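Local structure of Non-structural protein 2 (Human respiratory syncytial virus A, 7LDK) at residues A[23-28]-A[82-86]; A[31-36]-A[66-70]; A[62-66]-A[92-96]; A[104-108]-A[118-122]. The protein probably antagonises the host type I interferon response, interacting with the host sensor RIGI and acting with NS1 to repress IRF3 activation. All coordinates share one frame; numbering follows the deposited sequence.

Interaction 1: A[23-28]-A[82-86]; sequences SLETTI and YTEYN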
loop_
_atom_site.group_PDB
_atom_site.type_symbol
_atom_site.label_atom_id
_atom_site.label_comp_id
_atom_site.label_asym_id
_atom_site.label_seq_id
_atom_site.Cartn_x
_atom_site.Cartn_y
_atom_site.Cartn_z
ATOM N N SER A 23 11.460 -1.207 -16.856
ATOM C CA SER A 23 10.652 0.007 -16.555
ATOM C C SER A 23 10.242 0.012 -15.071
ATOM O O SER A 23 10.213 -1.060 -14.395
ATOM C CB SER A 23 9.451 0.163 -17.480
ATOM O OG SER A 23 8.225 -0.197 -16.841
ATOM N N LEU A 24 9.895 1.212 -14.606
ATOM C CA LEU A 24 9.512 1.568 -13.210
ATOM C C LEU A 24 8.501 0.567 -12.650
ATOM O O LEU A 24 8.745 0.087 -11.530
ATOM C CB LEU A 24 8.909 2.981 -13.203
ATOM C CG LEU A 24 9.878 4.130 -13.478
ATOM C CD1 LEU A 24 9.208 5.271 -14.231
ATOM C CD2 LEU A 24 10.481 4.635 -12.180
ATOM N N GLU A 25 7.412 0.293 -13.383
ATOM C CA GLU A 25 6.264 -0.510 -12.882
ATOM C C GLU A 25 6.773 -1.767 -12.151
ATOM O O GLU A 25 6.217 -2.051 -11.071
ATOM C CB GLU A 25 5.280 -0.878 -13.998
ATOM C CG GLU A 25 3.975 -1.489 -13.463
ATOM C CD GLU A 25 2.845 -1.828 -14.437
ATOM O OE1 GLU A 25 1.678 -1.978 -13.962
ATOM O OE2 GLU A 25 3.118 -1.962 -15.662
ATOM N N THR A 26 7.768 -2.482 -12.692
ATOM C CA THR A 26 8.339 -3.721 -12.077
ATOM C C THR A 26 9.053 -3.374 -10.764
ATOM O O THR A 26 8.732 -3.981 -9.732
ATOM C CB THR A 26 9.341 -4.447 -12.987
ATOM O OG1 THR A 26 8.952 -4.285 -14.350
ATOM C CG2 THR A 26 9.485 -5.917 -12.647
ATOM N N THR A 27 9.997 -2.426 -10.825
ATOM C CA THR A 27 10.798 -1.919 -9.679
ATOM C C THR A 27 9.883 -1.513 -8.525
ATOM O O THR A 27 10.177 -1.903 -7.377
ATOM C CB THR A 27 11.609 -0.689 -10.087
ATOM O OG1 THR A 27 12.259 -1.056 -11.305
ATOM C CG2 THR A 27 12.574 -0.250 -9.004
ATOM N N ILE A 28 8.830 -0.743 -8.829
ATOM C CA ILE A 28 7.905 -0.162 -7.812
ATOM C C ILE A 28 7.053 -1.279 -7.205
ATOM O O ILE A 28 6.902 -1.264 -5.978
ATOM C CB ILE A 28 7.015 0.963 -8.363
ATOM C CG1 ILE A 28 7.811 2.167 -8.867
ATOM C CG2 ILE A 28 6.052 1.388 -7.269
ATOM C CD1 ILE A 28 6.972 3.374 -9.219
ATOM N N TYR A 82 8.990 8.205 -8.420
ATOM C CA TYR A 82 7.957 7.160 -8.259
ATOM C C TYR A 82 6.598 7.836 -8.021
ATOM O O TYR A 82 5.622 7.379 -8.598
ATOM C CB TYR A 82 8.350 6.188 -7.144
ATOM C CG TYR A 82 9.620 5.393 -7.360
ATOM C CD1 TYR A 82 10.256 5.333 -8.589
ATOM C CD2 TYR A 82 10.178 4.658 -6.326
ATOM C CE1 TYR A 82 11.423 4.604 -8.771
ATOM C CE2 TYR A 82 11.328 3.905 -6.497
ATOM C CZ TYR A 82 11.960 3.874 -7.725
ATOM O OH TYR A 82 13.114 3.160 -7.901
ATOM N N THR A 83 6.517 8.896 -7.218
ATOM C CA THR A 83 5.229 9.591 -6.958
ATOM C C THR A 83 4.733 10.258 -8.249
ATOM O O THR A 83 3.538 10.193 -8.506
ATOM C CB THR A 83 5.270 10.587 -5.790
ATOM O OG1 THR A 83 6.174 11.631 -6.101
ATOM C CG2 THR A 83 5.629 9.945 -4.471
ATOM N N GLU A 84 5.592 10.875 -9.045
ATOM C CA GLU A 84 5.165 11.538 -10.312
ATOM C C GLU A 84 4.800 10.435 -11.327
ATOM O O GLU A 84 3.878 10.646 -12.135
ATOM C CB GLU A 84 6.221 12.535 -10.822
ATOM C CG GLU A 84 6.443 13.736 -9.908
ATOM C CD GLU A 84 7.627 14.640 -10.236
ATOM O OE1 GLU A 84 8.569 14.200 -10.953
ATOM O OE2 GLU A 84 7.602 15.809 -9.776
ATOM N N TYR A 85 5.448 9.271 -11.258
ATOM C CA TYR A 85 5.116 8.094 -12.098
ATOM C C TYR A 85 3.726 7.554 -11.729
ATOM O O TYR A 85 2.973 7.194 -12.637
ATOM C CB TYR A 85 6.159 6.985 -11.972
ATOM C CG TYR A 85 5.935 5.873 -12.961
ATOM C CD1 TYR A 85 6.181 6.073 -14.311
ATOM C CD2 TYR A 85 5.424 4.647 -12.573
ATOM C CE1 TYR A 85 5.981 5.067 -15.246
ATOM C CE2 TYR A 85 5.194 3.633 -13.491
ATOM C CZ TYR A 85 5.489 3.841 -14.830
ATOM O OH TYR A 85 5.291 2.843 -15.739
ATOM N N ASN A 86 3.394 7.493 -10.440
ATOM C CA ASN A 86 2.083 7.012 -9.944
ATOM C C ASN A 86 0.962 7.960 -10.371
ATOM O O ASN A 86 -0.128 7.462 -10.702
ATOM C CB ASN A 86 2.031 6.845 -8.427
ATOM C CG ASN A 86 0.620 6.540 -7.970
ATOM O OD1 ASN A 86 0.075 5.469 -8.234
ATOM N ND2 ASN A 86 -0.010 7.500 -7.325
#
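Ile28 and Leu24, one turn apart on helix 24-35, meet Tyr82 and Tyr85 in a steeply crossed helix-helix packing. The segment axes run 116° apart and approach no closer than 11.3 Å, a gap bridged by the two tyrosine rings. The tight part lies round Tyr82. Ile28 lays CG1 over one ring face, a CH-pi contact with 4.1 Å from Ile28 CG1 to the centroid of the Tyr82 ring, and the extended branch carries on, placing Ile28 CD1 3.8 Å from Tyr82 CB. Leu24 comes at the same ring from its edge, near the ring plane, with Leu24 CD2 3.5 Å from Tyr82 CE1. Tyr82 is thus held over a face and at an edge by different branches. Ile28, buried, also reaches Tyr66, which joins this end to the protein's interior.

Toward Tyr85 the packing opens to solvent. Its CG stands opposite the backbone N (chi1 -172°), which carries the ring across to the start of helix 24-35. Leu24 lies over one ring face, CB 3.8 Å from Tyr85 CE2; the modelled approach of its CD1 is too close to be trusted. Beyond the ring, the exposed N-cap residue Ser23 and the partly exposed Glu25 give only loose contacts, and the Glu25 chain is extended and takes its carboxylate off from the ring. Tyr89 stacks with Tyr85 from the following turn. At the far rim of Tyr82, Thr27 crosses at about a right angle, its methyl CG2 3.6 Å from Tyr82 OH.

Interaction 2: A[31-36]-A[66-70]; sequences LTRDII and YEMKL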
loop_
_atom_site.group_PDB
_atom_site.type_symbol
_atom_site.label_atom_id
_atom_site.label_comp_id
_atom_site.label_asym_id
_atom_site.label_seq_id
_atom_site.Cartn_x
_atom_site.Cartn_y
_atom_site.Cartn_z
ATOM N N LEU A 31 9.105 -3.197 -4.813
ATOM C CA LEU A 31 9.226 -2.414 -3.554
ATOM C C LEU A 31 7.947 -2.565 -2.728
ATOM O O LEU A 31 8.042 -2.702 -1.514
ATOM C CB LEU A 31 9.469 -0.940 -3.896
ATOM C CG LEU A 31 10.876 -0.594 -4.356
ATOM C CD1 LEU A 31 10.868 0.778 -5.012
ATOM C CD2 LEU A 31 11.852 -0.668 -3.188
ATOM N N THR A 32 6.783 -2.486 -3.373
ATOM C CA THR A 32 5.459 -2.612 -2.716
ATOM C C THR A 32 5.391 -3.959 -1.985
ATOM O O THR A 32 4.914 -4.000 -0.859
ATOM C CB THR A 32 4.349 -2.415 -3.746
ATOM O OG1 THR A 32 4.390 -1.038 -4.113
ATOM C CG2 THR A 32 2.977 -2.772 -3.226
ATOM N N ARG A 33 5.914 -5.023 -2.573
ATOM C CA ARG A 33 5.870 -6.365 -1.946
ATOM C C ARG A 33 6.784 -6.391 -0.713
ATOM O O ARG A 33 6.426 -7.067 0.259
ATOM C CB ARG A 33 6.202 -7.419 -3.004
ATOM C CG ARG A 33 5.225 -7.435 -4.176
ATOM C CD ARG A 33 4.804 -8.831 -4.601
ATOM N NE ARG A 33 4.117 -9.511 -3.507
ATOM C CZ ARG A 33 3.769 -10.792 -3.500
ATOM N NH1 ARG A 33 3.153 -11.284 -2.437
ATOM N NH2 ARG A 33 4.035 -11.571 -4.538
ATOM N N ASP A 34 7.905 -5.668 -0.750
ATOM C CA ASP A 34 8.863 -5.515 0.380
ATOM C C ASP A 34 8.264 -4.666 1.504
ATOM O O ASP A 34 8.463 -5.005 2.672
ATOM C CB ASP A 34 10.174 -4.865 -0.077
ATOM C CG ASP A 34 11.058 -5.757 -0.954
ATOM O OD1 ASP A 34 10.889 -7.014 -0.897
ATOM O OD2 ASP A 34 11.938 -5.198 -1.681
ATOM N N ILE A 35 7.576 -3.584 1.159
ATOM C CA ILE A 35 7.016 -2.618 2.144
ATOM C C ILE A 35 5.751 -3.186 2.790
ATOM O O ILE A 35 5.646 -3.122 4.011
ATOM C CB ILE A 35 6.750 -1.260 1.476
ATOM C CG1 ILE A 35 8.066 -0.575 1.094
ATOM C CG2 ILE A 35 5.901 -0.380 2.381
ATOM C CD1 ILE A 35 7.883 0.600 0.179
ATOM N N ILE A 36 4.802 -3.684 2.001
ATOM C CA ILE A 36 3.477 -4.094 2.537
ATOM C C ILE A 36 3.563 -5.550 2.980
ATOM O O ILE A 36 3.184 -6.456 2.232
ATOM C CB ILE A 36 2.331 -3.773 1.572
ATOM C CG1 ILE A 36 2.294 -2.268 1.290
ATOM C CG2 ILE A 36 1.016 -4.263 2.149
ATOM C CD1 ILE A 36 1.183 -1.828 0.408
ATOM N N TYR A 66 2.456 3.863 3.694
ATOM C CA TYR A 66 3.156 3.380 2.483
ATOM C C TYR A 66 4.196 4.403 2.047
ATOM O O TYR A 66 5.361 4.045 1.943
ATOM C CB TYR A 66 2.201 3.130 1.325
ATOM C CG TYR A 66 2.935 2.721 0.078
ATOM C CD1 TYR A 66 3.546 1.489 -0.021
ATOM C CD2 TYR A 66 3.081 3.604 -0.976
ATOM C CE1 TYR A 66 4.238 1.128 -1.163
ATOM C CE2 TYR A 66 3.777 3.264 -2.121
ATOM C CZ TYR A 66 4.365 2.017 -2.217
ATOM O OH TYR A 66 5.031 1.644 -3.355
ATOM N N GLU A 67 3.772 5.639 1.794
ATOM C CA GLU A 67 4.661 6.720 1.307
ATOM C C GLU A 67 5.871 6.890 2.230
ATOM O O GLU A 67 6.959 7.066 1.693
ATOM C CB GLU A 67 3.921 8.047 1.234
ATOM C CG GLU A 67 2.843 8.103 0.170
ATOM C CD GLU A 67 1.781 9.194 0.368
ATOM O OE1 GLU A 67 1.884 10.023 1.342
ATOM O OE2 GLU A 67 0.844 9.233 -0.478
ATOM N N MET A 68 5.690 6.840 3.551
ATOM C CA MET A 68 6.810 6.992 4.513
ATOM C C MET A 68 7.785 5.821 4.328
ATOM O O MET A 68 8.990 6.063 4.226
ATOM C CB MET A 68 6.346 6.972 5.968
ATOM C CG MET A 68 5.385 8.067 6.341
ATOM S SD MET A 68 6.173 9.602 6.833
ATOM C CE MET A 68 7.076 9.059 8.288
ATOM N N LYS A 69 7.292 4.588 4.321
ATOM C CA LYS A 69 8.170 3.402 4.239
ATOM C C LYS A 69 8.899 3.426 2.898
ATOM O O LYS A 69 10.071 3.013 2.865
ATOM C CB LYS A 69 7.356 2.136 4.488
ATOM C CG LYS A 69 6.908 1.989 5.940
ATOM C CD LYS A 69 7.980 1.336 6.826
ATOM C CE LYS A 69 7.884 1.658 8.307
ATOM N NZ LYS A 69 8.709 2.847 8.657
ATOM N N LEU A 70 8.252 3.927 1.849
ATOM C CA LEU A 70 8.859 4.040 0.506
ATOM C C LEU A 70 10.008 5.050 0.570
ATOM O O LEU A 70 11.155 4.716 0.168
ATOM C CB LEU A 70 7.797 4.477 -0.500
ATOM C CG LEU A 70 8.289 4.604 -1.942
ATOM C CD1 LEU A 70 8.911 3.312 -2.429
ATOM C CD2 LEU A 70 7.181 5.013 -2.877
#
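Ile35 fits between Tyr66 and Leu70 where the last turns of helix 24-35 cross helix 55-89, a near-perpendicular helix-helix packing with segment axes 105° apart and 10.4 Å at closest. Apolar contacts dominate, and the two branches of Ile35 divide the work. CG2 touches Lys69 and Tyr66, with Ile35 CG2 3.6 Å from Lys69 CB and 3.8 Å from Tyr66 CD1; the rest of the lysine chain bends off toward solvent. CD1 reaches along the other helix and sits 3.9 Å from Leu70 CD1, a methyl that Leu31 CD1 approaches from a second direction at 4.1 Å. Ile36, the first residue past the helix, brings CD1 to the same ring atom, Tyr66 CD1, but from the opposite side of the ring plane to Ile35 CG2.

The polar part is a single weak hydrogen bond between hydroxyls. Tyr66 CG is trans to the backbone N (chi1 177°), which swings the ring across to helix 24-35, and Thr32 meets it at about a right angle. Both groups are buried; the stronger partner of the threonine hydroxyl is Ile28 O, one turn back in its own helix. Across the contact, Thr32 OG1 lies 2.9 Å from Tyr66 OH.

Interaction 3: A[62-66]-A[92-96]; sequences FLVNY and FPMPI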
loop_
_atom_site.group_PDB
_atom_site.type_symbol
_atom_site.label_atom_id
_atom_site.label_comp_id
_atom_site.label_asym_id
_atom_site.label_seq_id
_atom_site.Cartn_x
_atom_site.Cartn_y
_atom_site.Cartn_z
ATOM N N PHE A 62 -3.472 4.305 5.311
ATOM C CA PHE A 62 -2.778 3.276 4.508
ATOM C C PHE A 62 -1.707 3.955 3.653
ATOM O O PHE A 62 -0.575 3.514 3.678
ATOM C CB PHE A 62 -3.784 2.482 3.674
ATOM C CG PHE A 62 -3.127 1.415 2.846
ATOM C CD1 PHE A 62 -2.953 0.146 3.350
ATOM C CD2 PHE A 62 -2.637 1.686 1.577
ATOM C CE1 PHE A 62 -2.348 -0.840 2.590
ATOM C CE2 PHE A 62 -2.006 0.703 0.830
ATOM C CZ PHE A 62 -1.874 -0.558 1.335
ATOM N N LEU A 63 -2.054 4.997 2.906
ATOM C CA LEU A 63 -1.105 5.611 1.953
ATOM C C LEU A 63 -0.056 6.430 2.695
ATOM O O LEU A 63 1.105 6.379 2.253
ATOM C CB LEU A 63 -1.856 6.490 0.959
ATOM C CG LEU A 63 -2.785 5.701 0.046
ATOM C CD1 LEU A 63 -3.511 6.659 -0.887
ATOM C CD2 LEU A 63 -2.026 4.631 -0.744
ATOM N N VAL A 64 -0.421 7.138 3.766
ATOM C CA VAL A 64 0.584 7.869 4.576
ATOM C C VAL A 64 1.692 6.879 4.963
ATOM O O VAL A 64 2.865 7.187 4.749
ATOM C CB VAL A 64 -0.040 8.550 5.813
ATOM C CG1 VAL A 64 1.024 8.986 6.811
ATOM C CG2 VAL A 64 -0.902 9.741 5.437
ATOM N N ASN A 65 1.342 5.714 5.491
ATOM C CA ASN A 65 2.327 4.728 6.005
ATOM C C ASN A 65 3.100 4.134 4.825
ATOM O O ASN A 65 4.310 3.961 4.962
ATOM C CB ASN A 65 1.668 3.670 6.879
ATOM C CG ASN A 65 1.037 4.251 8.121
ATOM O OD1 ASN A 65 0.913 5.444 8.281
ATOM N ND2 ASN A 65 0.598 3.418 9.025
ATOM N N TYR A 66 2.456 3.863 3.694
ATOM C CA TYR A 66 3.156 3.380 2.483
ATOM C C TYR A 66 4.196 4.403 2.047
ATOM O O TYR A 66 5.361 4.045 1.943
ATOM C CB TYR A 66 2.201 3.130 1.325
ATOM C CG TYR A 66 2.935 2.721 0.078
ATOM C CD1 TYR A 66 3.546 1.489 -0.021
ATOM C CD2 TYR A 66 3.081 3.604 -0.976
ATOM C CE1 TYR A 66 4.238 1.128 -1.163
ATOM C CE2 TYR A 66 3.777 3.264 -2.121
ATOM C CZ TYR A 66 4.365 2.017 -2.217
ATOM O OH TYR A 66 5.031 1.644 -3.355
ATOM N N PHE A 92 0.858 3.024 -7.607
ATOM C CA PHE A 92 0.852 2.891 -6.125
ATOM C C PHE A 92 -0.272 1.939 -5.710
ATOM O O PHE A 92 -1.359 1.937 -6.293
ATOM C CB PHE A 92 0.807 4.260 -5.437
ATOM C CG PHE A 92 2.144 4.961 -5.364
ATOM C CD1 PHE A 92 3.294 4.412 -5.934
ATOM C CD2 PHE A 92 2.253 6.191 -4.729
ATOM C CE1 PHE A 92 4.508 5.085 -5.887
ATOM C CE2 PHE A 92 3.472 6.860 -4.682
ATOM C CZ PHE A 92 4.595 6.308 -5.262
ATOM N N PRO A 93 -0.024 1.092 -4.690
ATOM C CA PRO A 93 -1.003 0.122 -4.224
ATOM C C PRO A 93 -2.221 0.795 -3.591
ATOM O O PRO A 93 -2.092 1.881 -3.063
ATOM C CB PRO A 93 -0.229 -0.667 -3.159
ATOM C CG PRO A 93 0.731 0.342 -2.619
ATOM C CD PRO A 93 1.191 1.063 -3.865
ATOM N N MET A 94 -3.361 0.122 -3.699
ATOM C CA MET A 94 -4.648 0.478 -3.051
ATOM C C MET A 94 -5.020 -0.641 -2.085
ATOM O O MET A 94 -4.884 -1.824 -2.393
ATOM C CB MET A 94 -5.778 0.596 -4.075
ATOM C CG MET A 94 -5.660 1.726 -5.050
ATOM S SD MET A 94 -6.559 1.230 -6.558
ATOM C CE MET A 94 -5.387 1.764 -7.815
ATOM N N PRO A 95 -5.551 -0.305 -0.895
ATOM C CA PRO A 95 -5.967 -1.316 0.062
ATOM C C PRO A 95 -7.370 -1.854 -0.246
ATOM O O PRO A 95 -8.183 -1.136 -0.706
ATOM C CB PRO A 95 -5.944 -0.492 1.349
ATOM C CG PRO A 95 -6.466 0.861 0.930
ATOM C CD PRO A 95 -5.851 1.059 -0.436
ATOM N N ILE A 96 -7.595 -3.127 0.014
ATOM C CA ILE A 96 -8.935 -3.776 0.010
ATOM C C ILE A 96 -9.381 -3.898 1.465
ATOM O O ILE A 96 -8.700 -4.634 2.183
ATOM C CB ILE A 96 -8.869 -5.167 -0.631
ATOM C CG1 ILE A 96 -8.197 -5.148 -2.002
ATOM C CG2 ILE A 96 -10.260 -5.758 -0.673
ATOM C CD1 ILE A 96 -8.790 -4.126 -2.945
#
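Pro93 O is approached by two apolar side chains of helix 55-89: Leu63 CD2 lies 3.6 Å from Pro93 O, and the Phe62 ring turns its edge to the same oxygen. The motif is a helix packed against the proline-rich entry to edge strand 94-100 of a three-stranded antiparallel sheet, close to the centre of the protein. Prolines and aromatic rings pair off along it. With CG anti to the backbone N (chi1 -180°), Phe62 reaches out toward the strand and lays its face under Pro95, whose CB sits over the ring centre, 3.6 Å from the Phe62 centroid and 11° off the normal. One helical turn on from Phe62, Tyr66 takes Pro93 in the same way, Pro93 CG lying 3.9 Å from the Tyr66 centroid. Phe92 adds a T-shaped pair, its face taking the edge of Tyr66, with ring centroids 5.4 Å apart and planes at 69°. Its backbone N is hydrogen-bonded to Asn86 OD1 farther along helix 55-89. Ile36 packs on Phe62 and Pro93. The closest approach of Tyr66 to the strand entry is Tyr66 CZ to Pro93 CD, 3.7 Å.

Interaction 4: A[104-108]-A[118-122]; sequences LECIG and IYKYD
Ile107 and Tyr119 lie side by side and point the same way across a short antiparallel hairpin, Ile107 CD1 resting 3.8 Å from Tyr119 CE1. The tyrosine ring also turns its edge to the backbone, so that Ile107 O lies in the ring plane, 3.5 Å from Tyr119 CD1. Glu105 and Lys120 are set quite differently: both chains are extended beyond CG but meet at about a right angle, and their salt bridge is long and weak, 3.4 Å from Lys120 NZ to Glu105 OE2. The other carboxylate oxygen, OE1, is held by His100. Lys120 CG sits between its backbone N and carbonyl carbon (chi1 59°), which sends the chain back along strand 103-110 toward Glu105.

The backbone provides the firmer link. Lys120 N donates to Ile107 O over 2.9 Å, nearly straight at 171° but arriving from well above the carbonyl plane. Gly108 and Tyr119 form the adjoining non-hydrogen-bonded pair. After it the chain enters a 3-10 turn that includes Asp122, first residue of the DLNP motif implicated, by similarity, in MAP1B binding. Strand 103-110 is the middle strand of the sheet, between 94-100 and 118-119, while helix 38-50 packs on it through Asn45 and Ile41.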
loop_
_atom_site.group_PDB
_atom_site.type_symbol
_atom_site.label_atom_id
_atom_site.label_comp_id
_atom_site.label_asym_id
_atom_site.label_seq_id
_atom_site.Cartn_x
_atom_site.Cartn_y
_atom_site.Cartn_z
ATOM N N LEU A 104 -13.250 -1.565 10.174
ATOM C CA LEU A 104 -12.648 -1.993 8.895
ATOM C C LEU A 104 -11.453 -2.893 9.171
ATOM O O LEU A 104 -10.777 -2.741 10.193
ATOM C CB LEU A 104 -12.239 -0.775 8.077
ATOM C CG LEU A 104 -13.380 0.112 7.600
ATOM C CD1 LEU A 104 -12.844 1.338 6.925
ATOM C CD2 LEU A 104 -14.286 -0.626 6.667
ATOM N N GLU A 105 -11.254 -3.857 8.292
ATOM C CA GLU A 105 -10.072 -4.743 8.258
ATOM C C GLU A 105 -9.488 -4.664 6.846
ATOM O O GLU A 105 -10.260 -4.805 5.904
ATOM C CB GLU A 105 -10.458 -6.177 8.591
ATOM C CG GLU A 105 -9.230 -7.049 8.803
ATOM C CD GLU A 105 -9.372 -8.552 8.625
ATOM O OE1 GLU A 105 -10.548 -9.052 8.520
ATOM O OE2 GLU A 105 -8.291 -9.210 8.560
ATOM N N CYS A 106 -8.187 -4.423 6.712
ATOM C CA CYS A 106 -7.471 -4.505 5.426
ATOM C C CYS A 106 -7.063 -5.954 5.220
ATOM O O CYS A 106 -6.383 -6.493 6.090
ATOM C CB CYS A 106 -6.254 -3.598 5.398
ATOM S SG CYS A 106 -5.451 -3.582 3.772
ATOM N N ILE A 107 -7.504 -6.562 4.117
ATOM C CA ILE A 107 -7.355 -8.013 3.833
ATOM C C ILE A 107 -6.467 -8.225 2.621
ATOM O O ILE A 107 -6.280 -9.384 2.254
ATOM C CB ILE A 107 -8.721 -8.658 3.615
ATOM C CG1 ILE A 107 -9.484 -7.979 2.485
ATOM C CG2 ILE A 107 -9.479 -8.649 4.923
ATOM C CD1 ILE A 107 -10.288 -8.934 1.691
ATOM N N GLY A 108 -5.950 -7.145 2.050
ATOM C CA GLY A 108 -4.954 -7.216 0.971
ATOM C C GLY A 108 -4.844 -5.894 0.224
ATOM O O GLY A 108 -5.386 -4.859 0.705
ATOM N N ILE A 118 -3.690 -9.065 -4.133
ATOM C CA ILE A 118 -2.969 -10.006 -3.230
ATOM C C ILE A 118 -3.632 -9.959 -1.850
ATOM O O ILE A 118 -3.678 -8.863 -1.255
ATOM C CB ILE A 118 -1.474 -9.634 -3.119
ATOM C CG1 ILE A 118 -0.842 -9.475 -4.503
ATOM C CG2 ILE A 118 -0.710 -10.643 -2.248
ATOM C CD1 ILE A 118 0.503 -8.809 -4.477
ATOM N N TYR A 119 -4.062 -11.111 -1.341
ATOM C CA TYR A 119 -4.680 -11.222 0.000
ATOM C C TYR A 119 -3.580 -11.377 1.051
ATOM O O TYR A 119 -2.514 -11.846 0.724
ATOM C CB TYR A 119 -5.756 -12.315 0.011
ATOM C CG TYR A 119 -6.923 -11.942 -0.863
ATOM C CD1 TYR A 119 -7.619 -10.783 -0.614
ATOM C CD2 TYR A 119 -7.287 -12.668 -1.969
ATOM C CE1 TYR A 119 -8.665 -10.362 -1.410
ATOM C CE2 TYR A 119 -8.334 -12.258 -2.784
ATOM C CZ TYR A 119 -9.026 -11.093 -2.513
ATOM O OH TYR A 119 -10.016 -10.590 -3.310
ATOM N N LYS A 120 -3.867 -10.903 2.269
ATOM C CA LYS A 120 -3.068 -11.004 3.516
ATOM C C LYS A 120 -2.346 -12.353 3.580
ATOM O O LYS A 120 -1.138 -12.337 3.866
ATOM C CB LYS A 120 -3.991 -10.834 4.731
ATOM C CG LYS A 120 -5.138 -11.862 4.857
ATOM C CD LYS A 120 -6.107 -11.568 5.991
ATOM C CE LYS A 120 -7.367 -12.408 5.973
ATOM N NZ LYS A 120 -8.077 -12.342 7.285
ATOM N N TYR A 121 -3.045 -13.471 3.320
ATOM C CA TYR A 121 -2.459 -14.831 3.466
ATOM C C TYR A 121 -1.238 -15.002 2.549
ATOM O O TYR A 121 -0.494 -15.960 2.774
ATOM C CB TYR A 121 -3.448 -15.991 3.260
ATOM C CG TYR A 121 -4.393 -15.992 2.076
ATOM C CD1 TYR A 121 -3.987 -16.112 0.753
ATOM C CD2 TYR A 121 -5.764 -16.015 2.305
ATOM C CE1 TYR A 121 -4.905 -16.132 -0.295
ATOM C CE2 TYR A 121 -6.693 -16.079 1.278
ATOM C CZ TYR A 121 -6.268 -16.101 -0.033
ATOM O OH TYR A 121 -7.253 -16.137 -0.984
ATOM N N ASP A 122 -1.019 -14.112 1.575
ATOM C CA ASP A 122 -0.003 -14.265 0.502
ATOM C C ASP A 122 1.037 -13.142 0.589
ATOM O O ASP A 122 1.908 -13.088 -0.303
ATOM C CB ASP A 122 -0.692 -14.284 -0.871
ATOM C CG ASP A 122 -0.912 -15.672 -1.463
ATOM O OD1 ASP A 122 -0.954 -16.672 -0.716
ATOM O OD2 ASP A 122 -0.937 -15.753 -2.692
#

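Interactions 1 and 2 join the same two helices, 24-35 and 55-89, but the longer helix changes direction sharply between 66-70 and 82-86, and the contacts differ: interaction 2 is buried and includes a hydroxyl pair, whereas interaction 1 is partly open and purely a matter of apolar and CH-pi packing. Tyr66 belongs to both interactions 2 and 3, its ring touching helix 24-35 and the strand entry at once. Interaction 3 lies nearest the chain centre and is built of prolines and rings. Interaction 4, at the surface, rests on a backbone hydrogen bond, an Ile-Tyr pair and a weak salt bridge; Ile96 connects it to interaction 3 through the sheet.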